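Local coordinates for protein N-terminal acetyltransferase B complex subunit MDM20 (Candida albicans, PDB 5K04) that probably serves as the non-catalytic auxiliary subunit of the NatB N-terminal acetyltransferase complex, an all-helical scaffold that holds the catalytic partner, at residues K514-S519 and L579-V584; A461-Y466 and D525-Y530. All coordinates share one frame; numbering follows the deposited sequence.

Contact 1: residues K514-S519 and L579-V584; sequences KILQIS and LVYSIV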
loop_
_atom_site.group_PDB
_atom_site.type_symbol
_atom_site.label_atom_id
_atom_site.label_comp_id
_atom_site.label_asym_id
_atom_site.label_seq_id
_atom_site.Cartn_x
_atom_site.Cartn_y
_atom_site.Cartn_z
ATOM N N LYS A 514 0.874 -16.873 6.678
ATOM C CA LYS A 514 2.278 -17.266 6.689
ATOM C C LYS A 514 2.785 -17.498 8.111
ATOM O O LYS A 514 3.556 -18.430 8.360
ATOM C CB LYS A 514 3.097 -16.189 5.985
ATOM C CG LYS A 514 4.491 -16.610 5.647
ATOM C CD LYS A 514 4.532 -17.432 4.365
ATOM C CE LYS A 514 5.990 -17.635 3.957
ATOM N NZ LYS A 514 6.118 -18.392 2.697
ATOM N N ILE A 515 2.367 -16.655 9.053
ATOM C CA ILE A 515 2.719 -16.857 10.455
ATOM C C ILE A 515 2.171 -18.182 10.960
ATOM O O ILE A 515 2.859 -18.938 11.667
ATOM C CB ILE A 515 2.200 -15.681 11.298
ATOM C CG1 ILE A 515 3.053 -14.434 11.034
ATOM C CG2 ILE A 515 2.142 -16.071 12.788
ATOM C CD1 ILE A 515 2.368 -13.150 11.470
ATOM N N LEU A 516 0.907 -18.461 10.645
ATOM C CA LEU A 516 0.290 -19.701 11.095
ATOM C C LEU A 516 1.024 -20.906 10.522
ATOM O O LEU A 516 1.374 -21.837 11.249
ATOM C CB LEU A 516 -1.182 -19.708 10.693
ATOM C CG LEU A 516 -2.038 -18.705 11.464
ATOM C CD1 LEU A 516 -3.400 -18.503 10.794
ATOM C CD2 LEU A 516 -2.181 -19.201 12.888
ATOM N N GLN A 517 1.326 -20.866 9.222
ATOM C CA GLN A 517 1.947 -22.006 8.557
ATOM C C GLN A 517 3.293 -22.342 9.183
ATOM O O GLN A 517 3.564 -23.499 9.518
ATOM C CB GLN A 517 2.111 -21.715 7.059
ATOM C CG GLN A 517 2.940 -22.777 6.333
ATOM C CD GLN A 517 3.026 -22.539 4.844
ATOM O OE1 GLN A 517 3.900 -21.804 4.370
ATOM N NE2 GLN A 517 2.117 -23.163 4.089
ATOM N N ILE A 518 4.155 -21.331 9.336
ATOM C CA ILE A 518 5.480 -21.549 9.909
ATOM C C ILE A 518 5.365 -21.953 11.374
ATOM O O ILE A 518 6.068 -22.861 11.843
ATOM C CB ILE A 518 6.334 -20.278 9.703
ATOM C CG1 ILE A 518 6.355 -19.913 8.206
ATOM C CG2 ILE A 518 7.771 -20.441 10.237
ATOM C CD1 ILE A 518 7.039 -18.592 7.931
ATOM N N SER A 519 4.448 -21.313 12.112
ATOM C CA SER A 519 4.205 -21.709 13.498
ATOM C C SER A 519 3.870 -23.194 13.618
ATOM O O SER A 519 4.370 -23.868 14.523
ATOM C CB SER A 519 3.080 -20.866 14.109
ATOM O OG SER A 519 3.568 -19.604 14.504
ATOM N N LEU A 579 -9.446 -20.026 6.647
ATOM C CA LEU A 579 -10.621 -20.834 6.964
ATOM C C LEU A 579 -10.221 -22.119 7.669
ATOM O O LEU A 579 -10.791 -22.468 8.714
ATOM C CB LEU A 579 -11.408 -21.141 5.698
ATOM C CG LEU A 579 -11.959 -19.880 5.022
ATOM C CD1 LEU A 579 -12.720 -20.222 3.753
ATOM C CD2 LEU A 579 -12.859 -19.145 5.988
ATOM N N VAL A 580 -9.224 -22.827 7.122
ATOM C CA VAL A 580 -8.754 -24.068 7.744
ATOM C C VAL A 580 -8.498 -23.844 9.228
ATOM O O VAL A 580 -9.041 -24.545 10.088
ATOM C CB VAL A 580 -7.486 -24.596 7.033
ATOM C CG1 VAL A 580 -6.816 -25.705 7.872
ATOM C CG2 VAL A 580 -7.814 -25.134 5.654
ATOM N N TYR A 581 -7.673 -22.849 9.545
ATOM C CA TYR A 581 -7.330 -22.617 10.943
ATOM C C TYR A 581 -8.553 -22.175 11.738
ATOM O O TYR A 581 -8.712 -22.552 12.901
ATOM C CB TYR A 581 -6.185 -21.599 11.035
ATOM C CG TYR A 581 -4.842 -22.219 10.689
ATOM C CD1 TYR A 581 -4.113 -22.927 11.645
ATOM C CD2 TYR A 581 -4.305 -22.108 9.417
ATOM C CE1 TYR A 581 -2.883 -23.508 11.345
ATOM C CE2 TYR A 581 -3.074 -22.681 9.108
ATOM C CZ TYR A 581 -2.371 -23.392 10.076
ATOM O OH TYR A 581 -1.155 -23.963 9.761
ATOM N N SER A 582 -9.443 -21.403 11.112
ATOM C CA SER A 582 -10.667 -20.979 11.782
ATOM C C SER A 582 -11.545 -22.176 12.125
ATOM O O SER A 582 -12.186 -22.206 13.183
ATOM C CB SER A 582 -11.432 -19.996 10.896
ATOM O OG SER A 582 -10.638 -18.870 10.557
ATOM N N ILE A 583 -11.578 -23.173 11.238
ATOM C CA ILE A 583 -12.417 -24.353 11.434
ATOM C C ILE A 583 -11.804 -25.289 12.469
ATOM O O ILE A 583 -12.483 -25.745 13.391
ATOM C CB ILE A 583 -12.629 -25.063 10.088
ATOM C CG1 ILE A 583 -13.455 -24.169 9.160
ATOM C CG2 ILE A 583 -13.264 -26.424 10.306
ATOM C CD1 ILE A 583 -13.259 -24.435 7.669
ATOM N N VAL A 584 -10.512 -25.584 12.320
ATOM C CA VAL A 584 -9.778 -26.391 13.294
ATOM C C VAL A 584 -10.082 -25.934 14.716
ATOM O O VAL A 584 -10.323 -26.752 15.615
ATOM C CB VAL A 584 -8.267 -26.315 12.997
ATOM C CG1 VAL A 584 -7.468 -26.894 14.158
ATOM C CG2 VAL A 584 -7.950 -27.018 11.696
#

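Contact 2: residues A461-Y466 and D525-Y530; sequences AWVDIY and DGYLNY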
loop_
_atom_site.group_PDB
_atom_site.type_symbol
_atom_site.label_atom_id
_atom_site.label_comp_id
_atom_site.label_asym_id
_atom_site.label_seq_id
_atom_site.Cartn_x
_atom_site.Cartn_y
_atom_site.Cartn_z
ATOM N N ALA A 461 10.433 -12.429 11.632
ATOM C CA ALA A 461 10.325 -11.317 10.692
ATOM C C ALA A 461 8.873 -11.082 10.281
ATOM O O ALA A 461 8.420 -9.933 10.185
ATOM C CB ALA A 461 11.199 -11.578 9.467
ATOM N N TRP A 462 8.122 -12.165 10.051
ATOM C CA TRP A 462 6.708 -12.025 9.705
ATOM C C TRP A 462 5.900 -11.404 10.840
ATOM O O TRP A 462 5.013 -10.579 10.599
ATOM C CB TRP A 462 6.122 -13.381 9.336
ATOM C CG TRP A 462 6.472 -13.796 7.952
ATOM C CD1 TRP A 462 7.339 -14.790 7.582
ATOM C CD2 TRP A 462 5.973 -13.227 6.741
ATOM N NE1 TRP A 462 7.397 -14.874 6.212
ATOM C CE2 TRP A 462 6.575 -13.922 5.671
ATOM C CE3 TRP A 462 5.076 -12.198 6.455
ATOM C CZ2 TRP A 462 6.302 -13.629 4.344
ATOM C CZ3 TRP A 462 4.811 -11.891 5.112
ATOM C CH2 TRP A 462 5.417 -12.610 4.082
ATOM N N VAL A 463 6.170 -11.811 12.082
ATOM C CA VAL A 463 5.502 -11.200 13.227
ATOM C C VAL A 463 5.809 -9.710 13.266
ATOM O O VAL A 463 4.943 -8.883 13.584
ATOM C CB VAL A 463 5.931 -11.909 14.528
ATOM C CG1 VAL A 463 5.458 -11.151 15.752
ATOM C CG2 VAL A 463 5.424 -13.341 14.557
ATOM N N ASP A 464 7.046 -9.347 12.910
ATOM C CA ASP A 464 7.433 -7.942 12.854
ATOM C C ASP A 464 6.626 -7.199 11.796
ATOM O O ASP A 464 6.185 -6.064 12.016
ATOM C CB ASP A 464 8.933 -7.843 12.574
ATOM C CG ASP A 464 9.482 -6.470 12.852
ATOM O OD1 ASP A 464 9.475 -6.059 14.036
ATOM O OD2 ASP A 464 9.923 -5.804 11.886
ATOM N N ILE A 465 6.402 -7.843 10.650
ATOM C CA ILE A 465 5.532 -7.288 9.624
ATOM C C ILE A 465 4.112 -7.123 10.155
ATOM O O ILE A 465 3.463 -6.096 9.916
ATOM C CB ILE A 465 5.587 -8.177 8.366
ATOM C CG1 ILE A 465 6.980 -8.109 7.747
ATOM C CG2 ILE A 465 4.568 -7.747 7.347
ATOM C CD1 ILE A 465 7.158 -8.937 6.513
ATOM N N TYR A 466 3.612 -8.120 10.898
ATOM C CA TYR A 466 2.279 -7.999 11.489
ATOM C C TYR A 466 2.199 -6.844 12.489
ATOM O O TYR A 466 1.153 -6.189 12.593
ATOM C CB TYR A 466 1.854 -9.303 12.175
ATOM C CG TYR A 466 0.445 -9.168 12.697
ATOM C CD1 TYR A 466 -0.646 -9.293 11.842
ATOM C CD2 TYR A 466 0.196 -8.868 14.031
ATOM C CE1 TYR A 466 -1.962 -9.131 12.301
ATOM C CE2 TYR A 466 -1.112 -8.707 14.503
ATOM C CZ TYR A 466 -2.185 -8.838 13.635
ATOM O OH TYR A 466 -3.479 -8.664 14.100
ATOM N N ASP A 525 4.051 -22.795 19.506
ATOM C CA ASP A 525 2.677 -22.437 19.840
ATOM C C ASP A 525 2.567 -21.069 20.501
ATOM O O ASP A 525 1.443 -20.616 20.754
ATOM C CB ASP A 525 2.054 -23.499 20.759
ATOM C CG ASP A 525 1.753 -24.808 20.033
ATOM O OD1 ASP A 525 2.113 -24.948 18.844
ATOM O OD2 ASP A 525 1.144 -25.700 20.661
ATOM N N GLY A 526 3.697 -20.407 20.782
ATOM C CA GLY A 526 3.634 -19.084 21.385
ATOM C C GLY A 526 2.834 -18.104 20.549
ATOM O O GLY A 526 1.978 -17.379 21.062
ATOM N N TYR A 527 3.077 -18.098 19.240
ATOM C CA TYR A 527 2.393 -17.168 18.350
ATOM C C TYR A 527 1.019 -17.669 17.931
ATOM O O TYR A 527 0.122 -16.859 17.662
ATOM C CB TYR A 527 3.240 -16.919 17.100
ATOM C CG TYR A 527 4.565 -16.235 17.351
ATOM C CD1 TYR A 527 4.655 -15.097 18.161
ATOM C CD2 TYR A 527 5.729 -16.727 16.770
ATOM C CE1 TYR A 527 5.882 -14.470 18.378
ATOM C CE2 TYR A 527 6.955 -16.118 16.980
ATOM C CZ TYR A 527 7.032 -14.993 17.780
ATOM O OH TYR A 527 8.262 -14.399 17.972
ATOM N N LEU A 528 0.842 -18.990 17.869
ATOM C CA LEU A 528 -0.365 -19.565 17.283
ATOM C C LEU A 528 -1.629 -19.090 17.997
ATOM O O LEU A 528 -2.632 -18.775 17.350
ATOM C CB LEU A 528 -0.261 -21.088 17.316
ATOM C CG LEU A 528 -1.434 -21.900 16.774
ATOM C CD1 LEU A 528 -1.347 -22.032 15.260
ATOM C CD2 LEU A 528 -1.458 -23.259 17.435
ATOM N N ASN A 529 -1.594 -19.023 19.333
ATOM C CA ASN A 529 -2.781 -18.679 20.116
ATOM C C ASN A 529 -3.222 -17.233 19.902
ATOM O O ASN A 529 -4.409 -16.917 20.035
ATOM C CB ASN A 529 -2.497 -18.932 21.598
ATOM C CG ASN A 529 -3.698 -18.656 22.491
ATOM O OD1 ASN A 529 -4.024 -17.502 22.791
ATOM N ND2 ASN A 529 -4.350 -19.725 22.945
ATOM N N TYR A 530 -2.283 -16.335 19.605
ATOM C CA TYR A 530 -2.651 -14.948 19.349
ATOM C C TYR A 530 -3.362 -14.808 18.009
ATOM O O TYR A 530 -4.317 -14.029 17.883
ATOM C CB TYR A 530 -1.403 -14.059 19.392
ATOM C CG TYR A 530 -1.659 -12.616 19.002
ATOM C CD1 TYR A 530 -1.614 -12.207 17.664
ATOM C CD2 TYR A 530 -1.939 -11.660 19.962
ATOM C CE1 TYR A 530 -1.851 -10.891 17.310
ATOM C CE2 TYR A 530 -2.165 -10.336 19.609
ATOM C CZ TYR A 530 -2.121 -9.961 18.288
ATOM O OH TYR A 530 -2.363 -8.656 17.944
#

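Contact 1: residues K514-S519 and L579-V584
L516 lies against one face of the Y581 ring, and nearly the whole contact is made by this one pair. The two side chains lie antiparallel, so that the base of each lies near the far end of the other. L516 CB sits above the outer half of the ring in a CH-pi contact, 3.9 Å from the Y581 ring centroid. Its direction from the centroid is 14° off the ring normal. L516 CD1 reaches back to the root of the ring, 4.0 Å from Y581 CG. With CG of Y581 anti to its own carbonyl carbon (chi1 -77°), the phenol is thrown across the gap to the neighbouring helix. This is helix-helix packing within the alpha-solenoid of an MDM20/NAA25 subunit, here between helices 506-521 and 571-584, whose nearest CA atoms in these segments, those of L516 and Y581, are still 8.2 Å apart; the ring bridges that spacing. Its phenol oxygen arrives over the backbone of the other helix, where Y581 OH comes within 3.6 Å of L516 O, a pair that is not a hydrogen bond. Instead the hydroxyl is hydrogen-bonded to E671 OE2 and T520 OG1, which fixes the outer end of the buried ring. The Q517 amide turns off from Y581, and Q517 NE2 bonds to E671 OE1.

Contact 2: residues A461-Y466 and D525-Y530
V463 and Y527 are brought together by matching first torsions: V463 holds CG2 anti to its carbonyl carbon while CG1 lies anti to the backbone N (chi1 170°), and Y527 likewise carries CG anti to its carbonyl carbon (chi1 -64°). The valine methyl and the phenol ring thus meet between helices 456-485 and 525-537, two helices of the alpha-solenoid in the region assigned to the TPR-related NatB non-catalytic subunit family. CG2 of V463 stands almost exactly over the middle of the ring, 3.8 Å from the Y527 centroid and only 3° off the normal. This is a centred CH-pi contact, with all six ring carbons at nearly equal distance from the methyl. The outer end of the same ring is held by polar means, since Y527 OH is hydrogen-bonded to D460 on the helix that also carries V463. Further back, the side chain of Y527 touches S519 of helix 506-521.

One turn further along each helix, a second pair closes the gap. Y466 and Y530 reach toward each other from their own helices and meet through their outer ends rather than by stacking. The Y466 carbon that makes the contact lies near the plane of the Y530 ring, at its edge. Y466 is buried and also packs edge-to-face with F531, whereas Y530 is exposed. No hydrogen bond joins the two segments. The phenol oxygens Y466 OH and Y530 OH are 4.0 Å apart, and the nearest approach of the pair is carbon to carbon, Y466 CE2 to Y530 CE1 at 3.6 Å.

The centres of contact 1 and contact 2 are about 11 Å apart. The four segments interleave in sequence: 461-466 comes first, then 514-519, 525-530 and 579-584, on four different helices. Helices 506-521 and 525-537 are consecutive, and each supplies one segment to a different contact. The two contacts also touch directly: K514 and I515 pack on W462, with K514 CG 3.4 Å from W462 CE2, while L516 CD2 meets L528 CD1. Together they join helices 456-485, 506-521, 525-537 and 571-584 into one packed group of the solenoid, consistent with a scaffolding subunit.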